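Local structure of MB2760 (Mycobacterium tuberculosis, 2BNG) at residues L95-C107 with G136-L149. The protein hydrolyses epoxides to diols, accepting long or bulky lipophilic substrates such as 9,10-epoxystearic acid and cholesterol 5,6-oxide in vitro. Numbering follows the deposited sequence.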
loop_
_atom_site.group_PDB
_atom_site.type_symbol
_atom_site.label_atom_id
_atom_site.label_comp_id
_atom_site.label_asym_id
_atom_site.label_seq_id
_atom_site.Cartn_x
_atom_site.Cartn_y
_atom_site.Cartn_z
ATOM N N LEU C 95 -12.613 -2.688 -41.509
ATOM C CA LEU C 95 -12.028 -1.836 -42.549
ATOM C C LEU C 95 -12.780 -0.514 -42.543
ATOM O O LEU C 95 -14.013 -0.496 -42.478
ATOM C CB LEU C 95 -12.054 -2.495 -43.938
ATOM C CG LEU C 95 -11.447 -3.911 -44.080
ATOM C CD1 LEU C 95 -11.726 -4.448 -45.485
ATOM C CD2 LEU C 95 -9.953 -3.992 -43.755
ATOM N N ILE C 96 -12.034 0.588 -42.580
ATOM C CA ILE C 96 -12.592 1.932 -42.503
ATOM C C ILE C 96 -12.187 2.671 -43.746
ATOM O O ILE C 96 -11.003 2.798 -44.019
ATOM C CB ILE C 96 -11.999 2.756 -41.315
ATOM C CG1 ILE C 96 -11.610 1.842 -40.129
ATOM C CG2 ILE C 96 -12.852 3.965 -41.006
ATOM C CD1 ILE C 96 -12.412 1.786 -38.951
ATOM N N ILE C 97 -13.171 3.164 -44.490
ATOM C CA ILE C 97 -12.949 3.967 -45.679
ATOM C C ILE C 97 -13.783 5.218 -45.462
ATOM O O ILE C 97 -15.019 5.189 -45.586
ATOM C CB ILE C 97 -13.387 3.208 -46.957
ATOM C CG1 ILE C 97 -12.637 1.876 -47.068
ATOM C CG2 ILE C 97 -13.144 4.050 -48.225
ATOM C CD1 ILE C 97 -13.453 0.772 -47.641
ATOM N N GLY C 98 -13.104 6.310 -45.097
ATOM C CA GLY C 98 -13.757 7.523 -44.635
ATOM C C GLY C 98 -14.754 7.224 -43.520
ATOM O O GLY C 98 -14.377 6.639 -42.482
ATOM N N PRO C 99 -16.045 7.590 -43.733
ATOM C CA PRO C 99 -17.058 7.425 -42.676
ATOM C C PRO C 99 -17.697 6.043 -42.701
ATOM O O PRO C 99 -18.482 5.726 -41.810
ATOM C CB PRO C 99 -18.104 8.486 -43.019
ATOM C CG PRO C 99 -18.022 8.619 -44.560
ATOM C CD PRO C 99 -16.619 8.168 -44.975
ATOM N N LEU C 100 -17.369 5.240 -43.714
ATOM C CA LEU C 100 -17.848 3.862 -43.806
ATOM C C LEU C 100 -16.979 2.896 -42.988
ATOM O O LEU C 100 -15.769 2.786 -43.213
ATOM C CB LEU C 100 -17.899 3.418 -45.274
ATOM C CG LEU C 100 -18.304 1.963 -45.540
ATOM C CD1 LEU C 100 -19.751 1.671 -45.028
ATOM C CD2 LEU C 100 -18.116 1.571 -47.026
ATOM N N ARG C 101 -17.599 2.198 -42.038
ATOM C CA ARG C 101 -16.897 1.204 -41.241
ATOM C C ARG C 101 -17.536 -0.159 -41.421
ATOM O O ARG C 101 -18.741 -0.317 -41.204
ATOM C CB ARG C 101 -16.908 1.604 -39.771
ATOM C CG ARG C 101 -16.427 0.525 -38.820
ATOM C CD ARG C 101 -16.691 0.964 -37.400
ATOM N NE ARG C 101 -16.036 0.055 -36.481
ATOM C CZ ARG C 101 -14.820 0.253 -35.995
ATOM N NH1 ARG C 101 -14.160 1.352 -36.322
ATOM N NH2 ARG C 101 -14.262 -0.656 -35.189
ATOM N N VAL C 102 -16.733 -1.130 -41.848
ATOM C CA VAL C 102 -17.215 -2.479 -42.109
ATOM C C VAL C 102 -16.513 -3.466 -41.181
ATOM O O VAL C 102 -15.304 -3.681 -41.262
ATOM C CB VAL C 102 -16.989 -2.907 -43.592
ATOM C CG1 VAL C 102 -17.513 -4.327 -43.838
ATOM C CG2 VAL C 102 -17.635 -1.906 -44.563
ATOM N N GLN C 103 -17.297 -4.076 -40.312
ATOM C CA GLN C 103 -16.768 -4.898 -39.249
ATOM C C GLN C 103 -17.236 -6.344 -39.405
ATOM O O GLN C 103 -18.404 -6.597 -39.728
ATOM C CB GLN C 103 -17.241 -4.316 -37.917
ATOM C CG GLN C 103 -16.517 -4.813 -36.697
ATOM C CD GLN C 103 -16.762 -3.895 -35.507
ATOM O OE1 GLN C 103 -16.407 -2.754 -35.538
ATOM N NE2 GLN C 103 -17.380 -4.388 -34.483
ATOM N N PHE C 104 -16.338 -7.284 -39.150
ATOM C CA PHE C 104 -16.590 -8.692 -39.443
ATOM C C PHE C 104 -15.633 -9.552 -38.610
ATOM O O PHE C 104 -14.554 -9.067 -38.208
ATOM C CB PHE C 104 -16.390 -8.979 -40.956
ATOM C CG PHE C 104 -15.070 -8.464 -41.513
ATOM C CD1 PHE C 104 -13.971 -9.296 -41.604
ATOM C CD2 PHE C 104 -14.938 -7.142 -41.954
ATOM C CE1 PHE C 104 -12.749 -8.825 -42.130
ATOM C CE2 PHE C 104 -13.724 -6.665 -42.451
ATOM C CZ PHE C 104 -12.627 -7.506 -42.536
ATOM N N TRP C 105 -15.991 -10.814 -38.368
ATOM C CA TRP C 105 -15.069 -11.693 -37.694
ATOM C C TRP C 105 -13.998 -12.217 -38.663
ATOM O O TRP C 105 -14.251 -12.359 -39.871
ATOM C CB TRP C 105 -15.811 -12.822 -36.989
ATOM C CG TRP C 105 -16.599 -13.818 -37.892
ATOM C CD1 TRP C 105 -17.968 -13.894 -38.025
ATOM C CD2 TRP C 105 -16.066 -14.892 -38.705
ATOM N NE1 TRP C 105 -18.316 -14.926 -38.871
ATOM C CE2 TRP C 105 -17.175 -15.560 -39.295
ATOM C CE3 TRP C 105 -14.771 -15.373 -38.964
ATOM C CZ2 TRP C 105 -17.025 -16.659 -40.155
ATOM C CZ3 TRP C 105 -14.625 -16.491 -39.819
ATOM C CH2 TRP C 105 -15.753 -17.098 -40.409
ATOM N N VAL C 106 -12.801 -12.462 -38.126
ATOM C CA VAL C 106 -11.727 -13.141 -38.854
ATOM C C VAL C 106 -11.045 -14.142 -37.923
ATOM O O VAL C 106 -10.780 -13.841 -36.742
ATOM C CB VAL C 106 -10.637 -12.179 -39.335
ATOM C CG1 VAL C 106 -9.569 -12.950 -40.129
ATOM C CG2 VAL C 106 -11.227 -11.068 -40.176
ATOM N N CYS C 107 -10.773 -15.324 -38.468
ATOM C CA CYS C 107 -9.849 -16.262 -37.862
ATOM C C CYS C 107 -8.572 -16.264 -38.729
ATOM O O CYS C 107 -8.624 -16.522 -39.922
ATOM C CB CYS C 107 -10.491 -17.656 -37.737
ATOM S SG CYS C 107 -11.884 -17.679 -36.490
ATOM N N GLY C 136 -22.659 -0.981 -41.923
ATOM C CA GLY C 136 -21.805 0.156 -42.215
ATOM C C GLY C 136 -22.574 1.202 -42.996
ATOM O O GLY C 136 -22.584 2.394 -42.646
ATOM N N LEU C 137 -23.229 0.745 -44.055
ATOM C CA LEU C 137 -24.025 1.621 -44.896
ATOM C C LEU C 137 -25.173 2.287 -44.139
ATOM O O LEU C 137 -25.394 3.478 -44.287
ATOM C CB LEU C 137 -24.542 0.857 -46.104
ATOM C CG LEU C 137 -23.471 0.429 -47.105
ATOM C CD1 LEU C 137 -24.143 -0.409 -48.185
ATOM C CD2 LEU C 137 -22.709 1.640 -47.707
ATOM N N VAL C 138 -25.878 1.520 -43.319
ATOM C CA VAL C 138 -26.945 2.072 -42.490
ATOM C C VAL C 138 -26.402 3.130 -41.516
ATOM O O VAL C 138 -27.022 4.190 -41.328
ATOM C CB VAL C 138 -27.733 0.975 -41.727
ATOM C CG1 VAL C 138 -28.575 1.586 -40.621
ATOM C CG2 VAL C 138 -28.619 0.178 -42.690
ATOM N N ALA C 139 -25.247 2.848 -40.916
ATOM C CA ALA C 139 -24.664 3.752 -39.926
ATOM C C ALA C 139 -24.192 5.086 -40.540
ATOM O O ALA C 139 -24.100 6.092 -39.855
ATOM C CB ALA C 139 -23.551 3.073 -39.188
ATOM N N LEU C 140 -23.921 5.080 -41.831
ATOM C CA LEU C 140 -23.620 6.262 -42.629
ATOM C C LEU C 140 -24.710 7.318 -42.593
ATOM O O LEU C 140 -24.468 8.496 -42.880
ATOM C CB LEU C 140 -23.475 5.845 -44.086
ATOM C CG LEU C 140 -22.189 6.051 -44.865
ATOM C CD1 LEU C 140 -20.995 5.749 -43.999
ATOM C CD2 LEU C 140 -22.217 5.199 -46.123
ATOM N N VAL C 141 -25.937 6.838 -42.254
ATOM C CA VAL C 141 -27.143 7.631 -42.342
ATOM C C VAL C 141 -27.696 7.789 -40.920
ATOM O O VAL C 141 -28.226 8.837 -40.554
ATOM C CB VAL C 141 -28.130 6.892 -43.278
ATOM C CG1 VAL C 141 -29.444 7.300 -43.081
ATOM C CG2 VAL C 141 -27.862 7.168 -44.669
ATOM N N VAL C 142 -27.555 6.736 -40.123
ATOM C CA VAL C 142 -27.917 6.750 -38.709
ATOM C C VAL C 142 -26.641 6.463 -37.913
ATOM O O VAL C 142 -26.361 5.304 -37.577
ATOM C CB VAL C 142 -28.983 5.672 -38.358
ATOM C CG1 VAL C 142 -29.563 5.932 -36.975
ATOM C CG2 VAL C 142 -30.082 5.618 -39.411
ATOM N N PRO C 143 -25.850 7.512 -37.609
ATOM C CA PRO C 143 -24.557 7.298 -36.948
ATOM C C PRO C 143 -24.699 6.545 -35.649
ATOM O O PRO C 143 -23.742 6.203 -35.020
ATOM C CB PRO C 143 -24.036 8.707 -36.662
ATOM C CG PRO C 143 -24.989 9.645 -37.241
ATOM C CD PRO C 143 -26.125 8.933 -37.880
ATOM N N SER C 144 -25.894 6.261 -35.223
ATOM C CA SER C 144 -25.960 5.511 -34.022
ATOM C C SER C 144 -25.878 4.061 -34.212
ATOM O O SER C 144 -25.949 3.390 -33.264
ATOM C CB SER C 144 -27.270 5.707 -33.367
ATOM O OG SER C 144 -27.523 4.668 -32.445
ATOM N N LEU C 145 -25.848 3.517 -35.415
ATOM C CA LEU C 145 -25.882 2.050 -35.479
ATOM C C LEU C 145 -24.519 1.495 -35.886
ATOM O O LEU C 145 -24.399 0.323 -36.225
ATOM C CB LEU C 145 -27.035 1.541 -36.372
ATOM C CG LEU C 145 -28.479 1.991 -36.064
ATOM C CD1 LEU C 145 -29.425 1.558 -37.162
ATOM C CD2 LEU C 145 -28.981 1.484 -34.714
ATOM N N LYS C 146 -23.498 2.352 -35.828
ATOM C CA LYS C 146 -22.149 1.992 -36.266
ATOM C C LYS C 146 -21.494 1.019 -35.296
ATOM O O LYS C 146 -21.546 1.224 -34.081
ATOM C CB LYS C 146 -21.272 3.239 -36.454
ATOM C CG LYS C 146 -19.958 2.954 -37.173
ATOM C CD LYS C 146 -19.102 4.198 -37.314
ATOM C CE LYS C 146 -19.482 4.994 -38.542
ATOM N NZ LYS C 146 -18.329 5.813 -38.975
ATOM N N ALA C 147 -20.890 -0.036 -35.848
ATOM C CA ALA C 147 -20.167 -1.048 -35.074
ATOM C C ALA C 147 -18.986 -0.431 -34.323
ATOM O O ALA C 147 -18.413 0.579 -34.753
ATOM C CB ALA C 147 -19.702 -2.160 -35.995
ATOM N N THR C 148 -18.639 -1.018 -33.184
ATOM C CA THR C 148 -17.491 -0.552 -32.397
ATOM C C THR C 148 -16.688 -1.755 -31.914
ATOM O O THR C 148 -17.233 -2.860 -31.792
ATOM C CB THR C 148 -17.937 0.264 -31.147
ATOM O OG1 THR C 148 -19.060 -0.383 -30.544
ATOM C CG2 THR C 148 -18.317 1.700 -31.504
ATOM N N LEU C 149 -15.400 -1.533 -31.641
ATOM C CA LEU C 149 -14.575 -2.510 -30.921
ATOM C C LEU C 149 -14.388 -2.119 -29.463
ATOM O O LEU C 149 -14.914 -2.788 -28.569
ATOM C CB LEU C 149 -13.213 -2.691 -31.587
ATOM C CG LEU C 149 -13.258 -3.364 -32.946
ATOM C CD1 LEU C 149 -11.870 -3.468 -33.477
ATOM C CD2 LEU C 149 -13.882 -4.714 -32.793
HETATM O O HOH W 1 -20.276 3.073 -41.372
#
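Q103 lays its amide against the methyl of A147, with both CD and OE1 of Q103 3.4 Å from A147 CB. From there Q103 NE2 donates to T148 O at 3.1 Å; the N-H...O angle of 158° makes the bond fairly straight, although the donor stands above the carbonyl plane rather than on a lone pair. The other end of the same amide is held within the strand: R101 approaches side-on, and its NE and NH2, each 3.0 Å from Q103 OE1, both donate to that oxygen, which lies in the guanidinium plane. R101 NH2 also forms a salt bridge with E74, and L149 CG sits at the guanidinium edge.

Farther toward the hairpin turn, the aliphatic chain of K146 crosses that of R101 at about a right angle, K146 CG lying against R101 CD. A bend at chi3 (-85°) turns the lysine's end to P99 O, where NZ donates at 2.8 Å. Beside this bond, one water bridges P99 O, R101 N and G136 O, linking strand 100-113 to helix 126-139. G136 brings its CA to 3.3 Å from R101 O, while L100 CD1 packs on L137 CD2 (4.0 Å).

The C-terminal tail thus runs over the outer part of the 86-97/100-113 hairpin of this NTF2-like fold. Bonds at both ends should restrain the rotation of the Q103 amide and favour this placement of its O and N, and E74 probably offsets the positive charge of R101 beside K146.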